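Local atomic coordinates of ATP-dependent DNA helicase uvsW (Enterobacteria phage T4, PDB entry 1RIF), a protein that unwinds duplex DNA by ATP-driven 3'-5' translocation and catalyses branch migration of Holliday junctions during recombination-dependent repair of phage DNA. Residues Leu100-Ile112 and Asp175-Met187. The protein carries 1 engineered substitution. Numbering follows the deposited sequence.
Sequences LSKLEIYSGNKRI and DDFVDYRLFSHAM
The guanidinium of Arg-181 lies flat over one face of the Tyr-106 ring: the planes are 6° apart, and CZ stands 3.6 Å from the ring centroid, which meets the criteria for a cation-pi stack. An extended chain from CG to NE carries the group across the ring, with Arg-181 CD 3.3 Å from Tyr-106 CD1; Arg-111 CG lies against the opposite face of the Tyr-106 ring, toward its rim. Rotation of the guanidinium is further fixed at its edge, where NH2 donates in the carbonyl plane to a lone pair of Gly-108 O (3.0 Å) and NE donates to a water. Gly-108 belongs to the type II' turn of the beta hairpin 106-111, which packs against the C-terminal end of helix 167-180 in the helicase ATP-binding domain. There Tyr-106 N donates a hydrogen bond to Tyr-180 O (3.0 Å). Asp-179, whose chi1 of -173° places CG opposite the backbone N, accepts a hydrogen bond at OD1 from Gly-108 N (3.2 Å), on the syn side but out of the carboxylate plane. Ile-105 CG2 approaches Tyr-180 CD2 at 3.8 Å, an oblique apolar contact, while the Tyr-180 hydroxyl is hydrogen-bonded to that of Ser-142, in the predicted ATP-binding segment.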
ATOM      1  N   LEU A 100      16.216 -15.049   6.153  1.00 21.92           N
ATOM      2  CA  LEU A 100      16.467 -15.248   4.729  1.00 21.15           C
ATOM      3  C   LEU A 100      17.301 -16.487   4.425  1.00 22.09           C
ATOM      4  O   LEU A 100      17.110 -17.134   3.398  1.00 22.31           O
ATOM      5  CB  LEU A 100      17.188 -14.037   4.134  1.00 19.60           C
ATOM      6  CG  LEU A 100      16.402 -12.783   3.746  1.00 17.81           C
ATOM      7  CD1 LEU A 100      17.387 -11.734   3.248  1.00 16.76           C
ATOM      8  CD2 LEU A 100      15.359 -13.118   2.668  1.00 16.56           C
ATOM      9  N   SER A 101      18.234 -16.813   5.311  1.00 23.35           N
ATOM     10  CA  SER A 101      19.102 -17.957   5.085  1.00 24.53           C
ATOM     11  C   SER A 101      18.419 -19.304   5.274  1.00 24.06           C
ATOM     12  O   SER A 101      18.976 -20.325   4.895  1.00 25.67           O
ATOM     13  CB  SER A 101      20.345 -17.870   5.976  1.00 24.75           C
ATOM     14  OG  SER A 101      19.992 -17.931   7.345  1.00 28.22           O
ATOM     15  N   LYS A 102      17.218 -19.319   5.843  1.00 24.13           N
ATOM     16  CA  LYS A 102      16.505 -20.581   6.040  1.00 25.46           C
ATOM     17  C   LYS A 102      15.592 -20.891   4.853  1.00 24.64           C
ATOM     18  O   LYS A 102      15.039 -21.986   4.739  1.00 24.16           O
ATOM     19  CB  LYS A 102      15.686 -20.541   7.338  1.00 25.55           C
ATOM     20  CG  LYS A 102      14.421 -19.696   7.302  1.00 28.43           C
ATOM     21  CD  LYS A 102      13.204 -20.549   7.006  1.00 29.19           C
ATOM     22  CE  LYS A 102      11.918 -19.728   7.016  1.00 29.85           C
ATOM     23  NZ  LYS A 102      11.592 -19.209   8.366  1.00 29.14           N
ATOM     24  N   LEU A 103      15.452 -19.920   3.962  1.00 23.21           N
ATOM     25  CA  LEU A 103      14.610 -20.073   2.786  1.00 23.40           C
ATOM     26  C   LEU A 103      15.364 -20.777   1.656  1.00 24.86           C
ATOM     27  O   LEU A 103      16.559 -20.546   1.460  1.00 26.36           O
ATOM     28  CB  LEU A 103      14.154 -18.693   2.300  1.00 21.69           C
ATOM     29  CG  LEU A 103      13.440 -17.790   3.310  1.00 21.45           C
ATOM     30  CD1 LEU A 103      13.269 -16.401   2.718  1.00 21.92           C
ATOM     31  CD2 LEU A 103      12.082 -18.378   3.676  1.00 22.08           C
ATOM     32  N   GLU A 104      14.665 -21.638   0.920  1.00 23.95           N
ATOM     33  CA  GLU A 104      15.256 -22.336  -0.217  1.00 25.61           C
ATOM     34  C   GLU A 104      14.487 -21.867  -1.448  1.00 25.34           C
ATOM     35  O   GLU A 104      13.457 -22.434  -1.803  1.00 26.48           O
ATOM     36  CB  GLU A 104      15.124 -23.853  -0.054  1.00 28.02           C
ATOM     37  CG  GLU A 104      15.586 -24.372   1.301  1.00 32.25           C
ATOM     38  CD  GLU A 104      15.886 -25.864   1.298  1.00 35.48           C
ATOM     39  OE1 GLU A 104      15.148 -26.629   0.632  1.00 36.11           O
ATOM     40  OE2 GLU A 104      16.859 -26.271   1.975  1.00 37.09           O
ATOM     41  N   ILE A 105      14.988 -20.813  -2.084  1.00 25.89           N
ATOM     42  CA  ILE A 105      14.340 -20.230  -3.255  1.00 24.14           C
ATOM     43  C   ILE A 105      14.861 -20.863  -4.535  1.00 24.02           C
ATOM     44  O   ILE A 105      16.057 -21.116  -4.667  1.00 22.95           O
ATOM     45  CB  ILE A 105      14.573 -18.704  -3.289  1.00 23.56           C
ATOM     46  CG1 ILE A 105      14.144 -18.099  -1.953  1.00 24.14           C
ATOM     47  CG2 ILE A 105      13.770 -18.068  -4.404  1.00 21.68           C
ATOM     48  CD1 ILE A 105      14.505 -16.638  -1.804  1.00 27.40           C
ATOM     49  N   TYR A 106      13.959 -21.108  -5.480  1.00 23.89           N
ATOM     50  CA  TYR A 106      14.331 -21.741  -6.745  1.00 23.62           C
ATOM     51  C   TYR A 106      13.938 -20.980  -7.999  1.00 23.76           C
ATOM     52  O   TYR A 106      13.222 -19.980  -7.961  1.00 23.21           O
ATOM     53  CB  TYR A 106      13.709 -23.145  -6.857  1.00 22.33           C
ATOM     54  CG  TYR A 106      14.187 -24.156  -5.837  1.00 23.77           C
ATOM     55  CD1 TYR A 106      13.791 -24.068  -4.498  1.00 24.09           C
ATOM     56  CD2 TYR A 106      15.022 -25.208  -6.211  1.00 22.76           C
ATOM     57  CE1 TYR A 106      14.214 -25.010  -3.554  1.00 24.88           C
ATOM     58  CE2 TYR A 106      15.451 -26.152  -5.275  1.00 24.53           C
ATOM     59  CZ  TYR A 106      15.042 -26.047  -3.951  1.00 25.18           C
ATOM     60  OH  TYR A 106      15.450 -26.980  -3.029  1.00 27.43           O
ATOM     61  N   SER A 107      14.424 -21.510  -9.116  1.00 24.27           N
ATOM     62  CA  SER A 107      14.161 -21.018 -10.458  1.00 25.62           C
ATOM     63  C   SER A 107      14.169 -22.331 -11.224  1.00 26.55           C
ATOM     64  O   SER A 107      15.224 -22.807 -11.647  1.00 27.29           O
ATOM     65  CB  SER A 107      15.295 -20.121 -10.943  1.00 26.57           C
ATOM     66  OG  SER A 107      14.907 -19.417 -12.110  1.00 28.60           O
ATOM     67  N   GLY A 108      12.992 -22.921 -11.389  1.00 27.14           N
ATOM     68  CA  GLY A 108      12.918 -24.208 -12.045  1.00 28.42           C
ATOM     69  C   GLY A 108      13.447 -25.201 -11.023  1.00 30.12           C
ATOM     70  O   GLY A 108      12.858 -25.380  -9.957  1.00 30.48           O
ATOM     71  N   ASN A 109      14.574 -25.834 -11.324  1.00 32.27           N
ATOM     72  CA  ASN A 109      15.160 -26.802 -10.401  1.00 33.53           C
ATOM     73  C   ASN A 109      16.473 -26.282  -9.850  1.00 31.97           C
ATOM     74  O   ASN A 109      17.127 -26.950  -9.058  1.00 32.09           O
ATOM     75  CB  ASN A 109      15.390 -28.142 -11.102  1.00 36.82           C
ATOM     76  CG  ASN A 109      14.095 -28.782 -11.564  1.00 40.31           C
ATOM     77  OD1 ASN A 109      13.205 -29.067 -10.752  1.00 39.95           O
ATOM     78  ND2 ASN A 109      13.975 -29.008 -12.877  1.00 40.93           N
ATOM     79  N   LYS A 110      16.853 -25.085 -10.279  1.00 30.55           N
ATOM     80  CA  LYS A 110      18.086 -24.470  -9.816  1.00 30.19           C
ATOM     81  C   LYS A 110      17.818 -23.499  -8.658  1.00 29.54           C
ATOM     82  O   LYS A 110      16.949 -22.631  -8.754  1.00 26.45           O
ATOM     83  CB  LYS A 110      18.768 -23.739 -10.979  1.00 30.68           C
ATOM     84  CG  LYS A 110      20.070 -23.024 -10.599  1.00 34.67           C
ATOM     85  CD  LYS A 110      21.022 -22.862 -11.800  1.00 36.35           C
ATOM     86  CE  LYS A 110      21.516 -24.233 -12.310  1.00 39.30           C
ATOM     87  NZ  LYS A 110      22.474 -24.158 -13.463  1.00 40.21           N
ATOM     88  N   ARG A 111      18.549 -23.664  -7.557  1.00 28.13           N
ATOM     89  CA  ARG A 111      18.392 -22.775  -6.419  1.00 29.45           C
ATOM     90  C   ARG A 111      19.011 -21.432  -6.782  1.00 29.42           C
ATOM     91  O   ARG A 111      20.024 -21.374  -7.480  1.00 28.22           O
ATOM     92  CB  ARG A 111      19.066 -23.358  -5.177  1.00 29.45           C
ATOM     93  CG  ARG A 111      18.234 -24.435  -4.488  1.00 31.67           C
ATOM     94  CD  ARG A 111      19.045 -25.157  -3.419  1.00 36.54           C
ATOM     95  NE  ARG A 111      18.793 -24.722  -2.038  1.00 36.29           N
ATOM     96  CZ  ARG A 111      18.473 -23.488  -1.667  1.00 34.32           C
ATOM     97  NH1 ARG A 111      18.341 -22.530  -2.567  1.00 33.61           N
ATOM     98  NH2 ARG A 111      18.316 -23.205  -0.384  1.00 35.03           N
ATOM     99  N   ILE A 112      18.380 -20.357  -6.321  1.00 29.94           N
ATOM    100  CA  ILE A 112      18.843 -19.001  -6.596  1.00 31.48           C
ATOM    101  C   ILE A 112      18.886 -18.195  -5.306  1.00 30.43           C
ATOM    102  O   ILE A 112      18.375 -18.631  -4.278  1.00 30.88           O
ATOM    103  CB  ILE A 112      17.895 -18.278  -7.581  1.00 32.80           C
ATOM    104  CG1 ILE A 112      17.703 -19.118  -8.845  1.00 34.16           C
ATOM    105  CG2 ILE A 112      18.466 -16.915  -7.957  1.00 36.67           C
ATOM    106  CD1 ILE A 112      18.971 -19.319  -9.662  1.00 36.67           C
ATOM    107  N   ASP A 175       2.158 -17.931 -10.610  1.00 18.43           N
ATOM    108  CA  ASP A 175       3.105 -18.915 -11.090  1.00 19.51           C
ATOM    109  C   ASP A 175       4.512 -18.631 -10.562  1.00 20.42           C
ATOM    110  O   ASP A 175       5.227 -19.562 -10.186  1.00 20.43           O
ATOM    111  CB  ASP A 175       3.105 -18.939 -12.619  1.00 20.57           C
ATOM    112  CG  ASP A 175       1.836 -19.540 -13.189  1.00 21.36           C
ATOM    113  OD1 ASP A 175       1.004 -20.023 -12.393  1.00 21.38           O
ATOM    114  OD2 ASP A 175       1.673 -19.532 -14.430  1.00 23.03           O
ATOM    115  N   ASP A 176       4.910 -17.355 -10.521  1.00 19.73           N
ATOM    116  CA  ASP A 176       6.236 -17.003 -10.021  1.00 18.42           C
ATOM    117  C   ASP A 176       6.399 -17.451  -8.580  1.00 18.47           C
ATOM    118  O   ASP A 176       7.387 -18.095  -8.237  1.00 17.73           O
ATOM    119  CB  ASP A 176       6.473 -15.497 -10.098  1.00 21.67           C
ATOM    120  CG  ASP A 176       6.571 -14.987 -11.523  1.00 25.35           C
ATOM    121  OD1 ASP A 176       6.860 -15.793 -12.434  1.00 25.23           O
ATOM    122  OD2 ASP A 176       6.374 -13.767 -11.727  1.00 28.37           O
ATOM    123  N   PHE A 177       5.427 -17.093  -7.739  1.00 18.63           N
ATOM    124  CA  PHE A 177       5.437 -17.444  -6.314  1.00 17.46           C
ATOM    125  C   PHE A 177       5.629 -18.940  -6.105  1.00 17.45           C
ATOM    126  O   PHE A 177       6.342 -19.361  -5.192  1.00 18.72           O
ATOM    127  CB  PHE A 177       4.121 -17.001  -5.646  1.00 19.09           C
ATOM    128  CG  PHE A 177       4.098 -15.545  -5.217  1.00 21.09           C
ATOM    129  CD1 PHE A 177       4.748 -14.560  -5.964  1.00 20.69           C
ATOM    130  CD2 PHE A 177       3.415 -15.161  -4.062  1.00 19.69           C
ATOM    131  CE1 PHE A 177       4.718 -13.222  -5.561  1.00 19.99           C
ATOM    132  CE2 PHE A 177       3.384 -13.822  -3.658  1.00 18.25           C
ATOM    133  CZ  PHE A 177       4.035 -12.858  -4.407  1.00 16.35           C
ATOM    134  N   VAL A 178       4.984 -19.743  -6.943  1.00 17.19           N
ATOM    135  CA  VAL A 178       5.098 -21.193  -6.837  1.00 17.13           C
ATOM    136  C   VAL A 178       6.446 -21.667  -7.401  1.00 19.28           C
ATOM    137  O   VAL A 178       7.019 -22.642  -6.912  1.00 19.62           O
ATOM    138  CB  VAL A 178       3.917 -21.904  -7.574  1.00 16.87           C
ATOM    139  CG1 VAL A 178       4.051 -23.420  -7.464  1.00 15.17           C
ATOM    140  CG2 VAL A 178       2.583 -21.467  -6.968  1.00 14.17           C
ATOM    141  N   ASP A 179       6.966 -20.979  -8.418  1.00 19.58           N
ATOM    142  CA  ASP A 179       8.257 -21.373  -8.983  1.00 21.02           C
ATOM    143  C   ASP A 179       9.363 -21.182  -7.947  1.00 20.74           C
ATOM    144  O   ASP A 179      10.287 -22.001  -7.852  1.00 19.41           O
ATOM    145  CB  ASP A 179       8.579 -20.569 -10.244  1.00 23.44           C
ATOM    146  CG  ASP A 179       9.836 -21.064 -10.949  1.00 25.83           C
ATOM    147  OD1 ASP A 179       9.912 -22.271 -11.252  1.00 26.50           O
ATOM    148  OD2 ASP A 179      10.747 -20.247 -11.209  1.00 28.11           O
ATOM    149  N   TYR A 180       9.262 -20.105  -7.170  1.00 18.54           N
ATOM    150  CA  TYR A 180      10.246 -19.811  -6.123  1.00 19.85           C
ATOM    151  C   TYR A 180      10.193 -20.892  -5.044  1.00 20.01           C
ATOM    152  O   TYR A 180      11.193 -21.183  -4.367  1.00 17.38           O
ATOM    153  CB  TYR A 180       9.937 -18.460  -5.473  1.00 18.38           C
ATOM    154  CG  TYR A 180      10.167 -17.275  -6.368  1.00 18.42           C
ATOM    155  CD1 TYR A 180       9.235 -16.242  -6.433  1.00 16.97           C
ATOM    156  CD2 TYR A 180      11.327 -17.174  -7.143  1.00 19.27           C
ATOM    157  CE1 TYR A 180       9.445 -15.141  -7.243  1.00 17.98           C
ATOM    158  CE2 TYR A 180      11.547 -16.071  -7.956  1.00 18.90           C
ATOM    159  CZ  TYR A 180      10.598 -15.063  -7.999  1.00 19.06           C
ATOM    160  OH  TYR A 180      10.801 -13.967  -8.799  1.00 23.45           O
ATOM    161  N   ARG A 181       8.995 -21.455  -4.899  1.00 19.73           N
ATOM    162  CA  ARG A 181       8.679 -22.496  -3.933  1.00 18.71           C
ATOM    163  C   ARG A 181       8.432 -21.930  -2.547  1.00 18.63           C
ATOM    164  O   ARG A 181       8.574 -22.632  -1.546  1.00 18.76           O
ATOM    165  CB  ARG A 181       9.772 -23.559  -3.888  1.00 20.35           C
ATOM    166  CG  ARG A 181       9.972 -24.250  -5.219  1.00 20.90           C
ATOM    167  CD  ARG A 181      10.822 -25.490  -5.076  1.00 21.94           C
ATOM    168  NE  ARG A 181      11.363 -25.903  -6.364  1.00 22.55           N
ATOM    169  CZ  ARG A 181      12.038 -27.028  -6.558  1.00 23.18           C
ATOM    170  NH1 ARG A 181      12.244 -27.850  -5.540  1.00 24.60           N
ATOM    171  NH2 ARG A 181      12.508 -27.325  -7.764  1.00 23.23           N
ATOM    172  N   LEU A 182       8.061 -20.653  -2.499  1.00 17.11           N
ATOM    173  CA  LEU A 182       7.745 -20.001  -1.232  1.00 16.67           C
ATOM    174  C   LEU A 182       6.248 -20.198  -0.952  1.00 16.28           C
ATOM    175  O   LEU A 182       5.791 -20.051   0.183  1.00 14.90           O
ATOM    176  CB  LEU A 182       8.088 -18.506  -1.300  1.00 15.35           C
ATOM    177  CG  LEU A 182       9.576 -18.174  -1.456  1.00 13.59           C
ATOM    178  CD1 LEU A 182       9.756 -16.691  -1.732  1.00 14.04           C
ATOM    179  CD2 LEU A 182      10.326 -18.587  -0.199  1.00 12.68           C
ATOM    180  N   PHE A 183       5.504 -20.548  -1.999  1.00 16.16           N
ATOM    181  CA  PHE A 183       4.065 -20.783  -1.909  1.00 16.95           C
ATOM    182  C   PHE A 183       3.652 -21.924  -2.829  1.00 17.06           C
ATOM    183  O   PHE A 183       4.381 -22.281  -3.754  1.00 17.58           O
ATOM    184  CB  PHE A 183       3.264 -19.534  -2.338  1.00 15.60           C
ATOM    185  CG  PHE A 183       3.473 -18.333  -1.465  1.00 13.76           C
ATOM    186  CD1 PHE A 183       4.589 -17.518  -1.632  1.00 13.32           C
ATOM    187  CD2 PHE A 183       2.560 -18.026  -0.457  1.00 12.09           C
ATOM    188  CE1 PHE A 183       4.795 -16.410  -0.805  1.00 13.24           C
ATOM    189  CE2 PHE A 183       2.757 -16.921   0.376  1.00 12.75           C
ATOM    190  CZ  PHE A 183       3.881 -16.114   0.197  1.00 12.99           C
ATOM    191  N   SER A 184       2.472 -22.482  -2.571  1.00 18.67           N
ATOM    192  CA  SER A 184       1.900 -23.541  -3.402  1.00 19.85           C
ATOM    193  C   SER A 184       0.630 -22.924  -4.006  1.00 20.06           C
ATOM    194  O   SER A 184       0.121 -21.930  -3.479  1.00 19.00           O
ATOM    195  CB  SER A 184       1.536 -24.760  -2.556  1.00 21.26           C
ATOM    196  OG  SER A 184       0.484 -24.460  -1.662  1.00 23.73           O
ATOM    197  N   HIS A 185       0.116 -23.486  -5.101  1.00 21.44           N
ATOM    198  CA  HIS A 185      -1.085 -22.917  -5.722  1.00 21.46           C
ATOM    199  C   HIS A 185      -2.329 -22.907  -4.852  1.00 21.58           C
ATOM    200  O   HIS A 185      -3.125 -21.962  -4.915  1.00 21.06           O
ATOM    201  CB  HIS A 185      -1.391 -23.603  -7.053  1.00 23.21           C
ATOM    202  CG  HIS A 185      -0.682 -22.975  -8.211  1.00 27.86           C
ATOM    203  ND1 HIS A 185       0.365 -23.586  -8.869  1.00 27.67           N
ATOM    204  CD2 HIS A 185      -0.826 -21.755  -8.781  1.00 26.85           C
ATOM    205  CE1 HIS A 185       0.837 -22.769  -9.792  1.00 28.65           C
ATOM    206  NE2 HIS A 185       0.133 -21.651  -9.759  1.00 28.74           N
ATOM    207  N   ALA A 186      -2.501 -23.945  -4.035  1.00 19.90           N
ATOM    208  CA  ALA A 186      -3.662 -24.016  -3.158  1.00 18.77           C
ATOM    209  C   ALA A 186      -3.679 -22.820  -2.201  1.00 18.03           C
ATOM    210  O   ALA A 186      -4.714 -22.490  -1.621  1.00 18.83           O
ATOM    211  CB  ALA A 186      -3.644 -25.324  -2.373  1.00 16.35           C
ATOM    212  N   MET A 187      -2.528 -22.171  -2.055  1.00 18.07           N
ATOM    213  CA  MET A 187      -2.375 -21.010  -1.176  1.00 19.26           C
ATOM    214  C   MET A 187      -2.625 -19.656  -1.877  1.00 19.09           C
ATOM    215  O   MET A 187      -2.650 -18.604  -1.232  1.00 17.14           O
ATOM    216  CB  MET A 187      -0.953 -20.992  -0.600  1.00 20.70           C
ATOM    217  CG  MET A 187      -0.534 -22.241   0.160  1.00 18.55           C
ATOM    218  SD  MET A 187       1.240 -22.193   0.550  1.00 20.31           S
ATOM    219  CE  MET A 187       1.289 -20.968   1.867  1.00 16.34           C
TER
HETATM  220  O   HOH W   1      11.297 -23.567  -0.734  1.00 30.92           O
HETATM  221  O   HOH W   2      12.202 -18.526  -9.969  1.00 29.00           O
HETATM  222  O   HOH W   3      10.720 -24.333  -8.656  1.00 16.07           O